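Local coordinates for protein metal-bound toxin (Helicobacter pylori, PDB 4NRN) that probably cleaves RNA as the toxin of a toxin-antitoxin pair of the RelE family and binds two zinc ions, at residues F22-L34 with C59-I71. Residues are numbered along the deposited sequence; the frame is centred on the assembly and turned at random.
Sequences FDLKLLYKVVGNL and CHLKPDLLLVYQI. With ZN (zinc ion), chain C.
Tyr-69 CG stands between its backbone N and carbonyl carbon (chi1 67°), which lifts the phenol off strand 65-71 toward Leu-34, whose CG, anti to its own carbonyl carbon, carries the two methyls to the ring from the opposite direction. Here helix 24-34 packs on one face of the antiparallel hairpin of strands 56-60 and 65-72, part of the helix-on-sheet core of this RelE-family, YafQ-type toxin; the axes of helix 24-34 and strand 65-71 cross at -34°, 11.3 Å apart. Leu-34 CD1 makes a CH-pi contact over the Tyr-69 face, 3.8 Å from the centroid and offset toward the rim. Outside the two segments, Tyr-69 OH is hydrogen-bonded to Asp-46 OD1. Leu-34 CD1 also touches Leu-67 CD1, which meets Val-31 CG2 at 4.1 Å. One turn back, Val-30 sets CG1 against Cys-59 and Leu-61, 3.7 Å from Cys-59 SG and 4.0 Å from Leu-61 CD1. Leu-61 sends its other methyl, CD2, to Leu-27 CD1, and its side chain also touches Leu-83 of strand 77-84. At the hairpin turn Leu-61 and Lys-62 form a classic beta bulge opposite Leu-65, whose O accepts from both their N atoms. The extended Lys-62 chain passes Leu-26 at a slant, its CE 3.7 Å from Leu-26 CD2, and leaves NZ near the edge of the Phe-22 ring. No hydrogen bond joins the two segments; the join is apolar. His-60 points to the other side of the hairpin, where its NE2 binds zinc at 2.0 Å with His-47 and Glu-58, while ND1 donates to Pro-63 O, which lies close to the imidazole plane. Before the helix, Phe-22 packs against Leu-14 and Leu-17 of helix 8-19 and sets CE1 3.4 Å from Leu-65 CD2.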
loop_
_atom_site.group_PDB
_atom_site.type_symbol
_atom_site.label_atom_id
_atom_site.label_comp_id
_atom_site.label_asym_id
_atom_site.label_seq_id
_atom_site.Cartn_x
_atom_site.Cartn_y
_atom_site.Cartn_z
ATOM N N PHE A 22 0.414 -15.260 -0.038
ATOM C CA PHE A 22 -0.101 -14.030 -0.638
ATOM C C PHE A 22 0.108 -13.971 -2.164
ATOM O O PHE A 22 1.161 -14.355 -2.678
ATOM C CB PHE A 22 0.567 -12.837 0.038
ATOM C CG PHE A 22 0.276 -11.519 -0.613
ATOM C CD1 PHE A 22 -0.973 -10.938 -0.496
ATOM C CD2 PHE A 22 1.260 -10.853 -1.326
ATOM C CE1 PHE A 22 -1.241 -9.717 -1.089
ATOM C CE2 PHE A 22 1.005 -9.640 -1.917
ATOM C CZ PHE A 22 -0.248 -9.064 -1.799
ATOM N N ASP A 23 -0.895 -13.494 -2.891
ATOM C CA ASP A 23 -0.778 -13.372 -4.344
ATOM C C ASP A 23 -0.179 -12.023 -4.743
ATOM O O ASP A 23 -0.822 -10.984 -4.612
ATOM C CB ASP A 23 -2.146 -13.548 -5.005
ATOM C CG ASP A 23 -2.047 -13.758 -6.503
ATOM O OD1 ASP A 23 -0.934 -13.602 -7.050
ATOM O OD2 ASP A 23 -3.076 -14.083 -7.140
ATOM N N LEU A 24 1.048 -12.027 -5.246
ATOM C CA LEU A 24 1.701 -10.765 -5.583
ATOM C C LEU A 24 0.939 -10.009 -6.669
ATOM O O LEU A 24 1.015 -8.792 -6.777
ATOM C CB LEU A 24 3.150 -11.009 -5.997
ATOM C CG LEU A 24 4.054 -11.361 -4.811
ATOM C CD1 LEU A 24 5.341 -12.036 -5.260
ATOM C CD2 LEU A 24 4.351 -10.123 -3.985
ATOM N N LYS A 25 0.183 -10.739 -7.470
ATOM C CA LYS A 25 -0.557 -10.122 -8.554
ATOM C C LYS A 25 -1.643 -9.188 -8.011
ATOM O O LYS A 25 -2.043 -8.224 -8.678
ATOM C CB LYS A 25 -1.124 -11.204 -9.481
ATOM C CG LYS A 25 -0.035 -12.069 -10.139
ATOM C CD LYS A 25 -0.578 -13.405 -10.681
ATOM C CE LYS A 25 0.556 -14.416 -10.904
ATOM N NZ LYS A 25 0.081 -15.820 -11.098
ATOM N N LEU A 26 -2.111 -9.473 -6.797
ATOM C CA LEU A 26 -3.057 -8.587 -6.130
ATOM C C LEU A 26 -2.382 -7.248 -5.874
ATOM O O LEU A 26 -2.958 -6.195 -6.119
ATOM C CB LEU A 26 -3.521 -9.199 -4.809
ATOM C CG LEU A 26 -4.396 -8.370 -3.858
ATOM C CD1 LEU A 26 -5.516 -7.642 -4.598
ATOM C CD2 LEU A 26 -4.969 -9.264 -2.753
ATOM N N LEU A 27 -1.147 -7.313 -5.389
ATOM C CA LEU A 27 -0.338 -6.129 -5.116
ATOM C C LEU A 27 -0.002 -5.334 -6.378
ATOM O O LEU A 27 -0.167 -4.113 -6.397
ATOM C CB LEU A 27 0.960 -6.524 -4.390
ATOM C CG LEU A 27 1.922 -5.382 -4.068
ATOM C CD1 LEU A 27 1.342 -4.496 -2.988
ATOM C CD2 LEU A 27 3.275 -5.936 -3.648
ATOM N N TYR A 28 0.479 -6.023 -7.419
ATOM C CA TYR A 28 0.856 -5.362 -8.673
ATOM C C TYR A 28 -0.305 -4.565 -9.236
ATOM O O TYR A 28 -0.114 -3.490 -9.785
ATOM C CB TYR A 28 1.273 -6.360 -9.762
ATOM C CG TYR A 28 2.322 -7.389 -9.406
ATOM C CD1 TYR A 28 3.390 -7.082 -8.566
ATOM C CD2 TYR A 28 2.264 -8.664 -9.952
ATOM C CE1 TYR A 28 4.359 -8.042 -8.257
ATOM C CE2 TYR A 28 3.220 -9.622 -9.651
ATOM C CZ TYR A 28 4.264 -9.307 -8.809
ATOM O OH TYR A 28 5.209 -10.264 -8.521
ATOM N N LYS A 29 -1.505 -5.122 -9.122
ATOM C CA LYS A 29 -2.689 -4.523 -9.714
ATOM C C LYS A 29 -3.065 -3.245 -8.972
ATOM O O LYS A 29 -3.335 -2.217 -9.592
ATOM C CB LYS A 29 -3.843 -5.530 -9.704
ATOM C CG LYS A 29 -5.146 -5.009 -10.279
ATOM C CD LYS A 29 -5.964 -6.143 -10.890
ATOM C CE LYS A 29 -6.322 -7.213 -9.868
ATOM N NZ LYS A 29 -7.556 -6.863 -9.115
ATOM N N VAL A 30 -3.058 -3.309 -7.644
ATOM C CA VAL A 30 -3.343 -2.137 -6.813
ATOM C C VAL A 30 -2.251 -1.056 -6.894
ATOM O O VAL A 30 -2.553 0.128 -7.060
ATOM C CB VAL A 30 -3.595 -2.531 -5.329
ATOM C CG1 VAL A 30 -3.954 -1.295 -4.496
ATOM C CG2 VAL A 30 -4.698 -3.585 -5.226
ATOM N N VAL A 31 -0.988 -1.455 -6.765
ATOM C CA VAL A 31 0.115 -0.487 -6.810
ATOM C C VAL A 31 0.230 0.178 -8.179
ATOM O O VAL A 31 0.574 1.361 -8.277
ATOM C CB VAL A 31 1.456 -1.140 -6.475
ATOM C CG1 VAL A 31 2.601 -0.185 -6.807
ATOM C CG2 VAL A 31 1.487 -1.548 -5.006
ATOM N N GLY A 32 -0.058 -0.590 -9.230
ATOM C CA GLY A 32 -0.085 -0.062 -10.581
ATOM C C GLY A 32 -1.034 1.111 -10.727
ATOM O O GLY A 32 -0.619 2.196 -11.143
ATOM N N ASN A 33 -2.305 0.903 -10.390
ATOM C CA ASN A 33 -3.303 1.973 -10.461
ATOM C C ASN A 33 -2.923 3.175 -9.625
ATOM O O ASN A 33 -2.990 4.316 -10.088
ATOM C CB ASN A 33 -4.674 1.481 -10.006
ATOM C CG ASN A 33 -5.478 0.897 -11.134
ATOM O OD1 ASN A 33 -5.363 1.332 -12.281
ATOM N ND2 ASN A 33 -6.301 -0.095 -10.820
ATOM N N LEU A 34 -2.538 2.919 -8.380
ATOM C CA LEU A 34 -2.141 4.004 -7.496
ATOM C C LEU A 34 -1.080 4.883 -8.179
ATOM O O LEU A 34 -1.225 6.113 -8.247
ATOM C CB LEU A 34 -1.645 3.445 -6.156
ATOM C CG LEU A 34 -2.754 2.957 -5.214
ATOM C CD1 LEU A 34 -2.184 2.374 -3.926
ATOM C CD2 LEU A 34 -3.722 4.088 -4.892
ATOM N N CYS A 59 -5.016 1.470 1.913
ATOM C CA CYS A 59 -5.762 0.744 0.902
ATOM C C CYS A 59 -6.060 -0.659 1.399
ATOM O O CYS A 59 -5.187 -1.332 1.943
ATOM C CB CYS A 59 -4.980 0.666 -0.419
ATOM S SG CYS A 59 -6.006 0.040 -1.733
ATOM N N HIS A 60 -7.300 -1.089 1.213
ATOM C CA HIS A 60 -7.713 -2.417 1.625
ATOM C C HIS A 60 -7.539 -3.418 0.481
ATOM O O HIS A 60 -8.399 -3.520 -0.387
ATOM C CB HIS A 60 -9.162 -2.373 2.111
ATOM C CG HIS A 60 -9.325 -1.704 3.440
ATOM N ND1 HIS A 60 -9.686 -2.390 4.582
ATOM C CD2 HIS A 60 -9.155 -0.416 3.821
ATOM C CE1 HIS A 60 -9.740 -1.554 5.601
ATOM N NE2 HIS A 60 -9.421 -0.348 5.165
ATOM N N LEU A 61 -6.412 -4.132 0.473
ATOM C CA LEU A 61 -6.153 -5.175 -0.519
ATOM C C LEU A 61 -7.083 -6.355 -0.253
ATOM O O LEU A 61 -7.536 -7.056 -1.168
ATOM C CB LEU A 61 -4.691 -5.619 -0.461
ATOM C CG LEU A 61 -3.707 -4.861 -1.355
ATOM C CD1 LEU A 61 -3.795 -3.384 -1.073
ATOM C CD2 LEU A 61 -2.280 -5.378 -1.173
ATOM N N LYS A 62 -7.332 -6.567 1.031
ATOM C CA LYS A 62 -8.383 -7.439 1.511
ATOM C C LYS A 62 -8.926 -6.710 2.736
ATOM O O LYS A 62 -8.214 -5.907 3.331
ATOM C CB LYS A 62 -7.812 -8.808 1.883
ATOM C CG LYS A 62 -7.141 -9.545 0.719
ATOM C CD LYS A 62 -6.550 -10.880 1.160
ATOM C CE LYS A 62 -5.597 -11.446 0.113
ATOM N NZ LYS A 62 -4.871 -12.662 0.593
ATOM N N PRO A 63 -10.189 -6.955 3.109
ATOM C CA PRO A 63 -10.767 -6.160 4.202
ATOM C C PRO A 63 -9.876 -6.046 5.450
ATOM O O PRO A 63 -10.004 -5.060 6.181
ATOM C CB PRO A 63 -12.080 -6.886 4.504
ATOM C CG PRO A 63 -12.457 -7.493 3.180
ATOM C CD PRO A 63 -11.158 -7.916 2.549
ATOM N N ASP A 64 -8.985 -7.009 5.688
ATOM C CA ASP A 64 -7.946 -6.832 6.714
ATOM C C ASP A 64 -6.516 -7.191 6.243
ATOM O O ASP A 64 -5.747 -7.802 6.981
ATOM C CB ASP A 64 -8.302 -7.550 8.023
ATOM C CG ASP A 64 -7.518 -7.011 9.219
ATOM O OD1 ASP A 64 -6.952 -5.905 9.108
ATOM O OD2 ASP A 64 -7.463 -7.688 10.272
ATOM N N LEU A 65 -6.186 -6.813 5.008
ATOM C CA LEU A 65 -4.797 -6.731 4.546
ATOM C C LEU A 65 -4.586 -5.352 3.931
ATOM O O LEU A 65 -5.022 -5.083 2.809
ATOM C CB LEU A 65 -4.451 -7.810 3.517
ATOM C CG LEU A 65 -3.091 -7.589 2.831
ATOM C CD1 LEU A 65 -1.935 -7.914 3.763
ATOM C CD2 LEU A 65 -2.970 -8.396 1.544
ATOM N N LEU A 66 -3.911 -4.492 4.686
ATOM C CA LEU A 66 -3.763 -3.076 4.365
ATOM C C LEU A 66 -2.438 -2.737 3.677
ATOM O O LEU A 66 -1.371 -3.230 4.056
ATOM C CB LEU A 66 -3.906 -2.251 5.651
ATOM C CG LEU A 66 -5.053 -2.710 6.562
ATOM C CD1 LEU A 66 -5.077 -1.943 7.889
ATOM C CD2 LEU A 66 -6.398 -2.610 5.826
ATOM N N LEU A 67 -2.526 -1.900 2.650
ATOM C CA LEU A 67 -1.354 -1.305 2.025
ATOM C C LEU A 67 -1.305 0.136 2.498
ATOM O O LEU A 67 -2.137 0.951 2.087
ATOM C CB LEU A 67 -1.508 -1.311 0.504
ATOM C CG LEU A 67 -0.318 -1.075 -0.438
ATOM C CD1 LEU A 67 -0.842 -0.564 -1.782
ATOM C CD2 LEU A 67 0.736 -0.132 0.115
ATOM N N VAL A 68 -0.356 0.452 3.372
ATOM C CA VAL A 68 -0.183 1.834 3.796
ATOM C C VAL A 68 0.847 2.481 2.889
ATOM O O VAL A 68 1.969 1.989 2.752
ATOM C CB VAL A 68 0.223 1.942 5.272
ATOM C CG1 VAL A 68 0.424 3.400 5.656
ATOM C CG2 VAL A 68 -0.846 1.303 6.154
ATOM N N TYR A 69 0.448 3.567 2.234
ATOM C CA TYR A 69 1.307 4.186 1.236
ATOM C C TYR A 69 1.255 5.681 1.352
ATOM O O TYR A 69 0.378 6.245 2.007
ATOM C CB TYR A 69 0.896 3.780 -0.182
ATOM C CG TYR A 69 -0.461 4.307 -0.600
ATOM C CD1 TYR A 69 -0.590 5.538 -1.233
ATOM C CD2 TYR A 69 -1.620 3.571 -0.347
ATOM C CE1 TYR A 69 -1.830 6.012 -1.610
ATOM C CE2 TYR A 69 -2.863 4.041 -0.717
ATOM C CZ TYR A 69 -2.963 5.262 -1.352
ATOM O OH TYR A 69 -4.208 5.728 -1.720
ATOM N N GLN A 70 2.206 6.324 0.695
ATOM C CA GLN A 70 2.321 7.763 0.756
ATOM C C GLN A 70 2.671 8.222 -0.634
ATOM O O GLN A 70 3.624 7.728 -1.224
ATOM C CB GLN A 70 3.418 8.151 1.742
ATOM C CG GLN A 70 3.484 9.640 2.013
ATOM C CD GLN A 70 4.729 10.040 2.772
ATOM O OE1 GLN A 70 5.554 9.199 3.134
ATOM N NE2 GLN A 70 4.871 11.335 3.019
ATOM N N ILE A 71 1.886 9.137 -1.185
ATOM C CA ILE A 71 2.283 9.746 -2.442
ATOM C C ILE A 71 3.077 10.999 -2.147
ATOM O O ILE A 71 2.608 11.879 -1.419
ATOM C CB ILE A 71 1.085 10.107 -3.347
ATOM C CG1 ILE A 71 0.377 8.846 -3.853
ATOM C CG2 ILE A 71 1.552 10.941 -4.534
ATOM C CD1 ILE A 71 -0.564 9.116 -5.019
HETATM ZN ZN ZN C . -9.242 1.278 6.291
#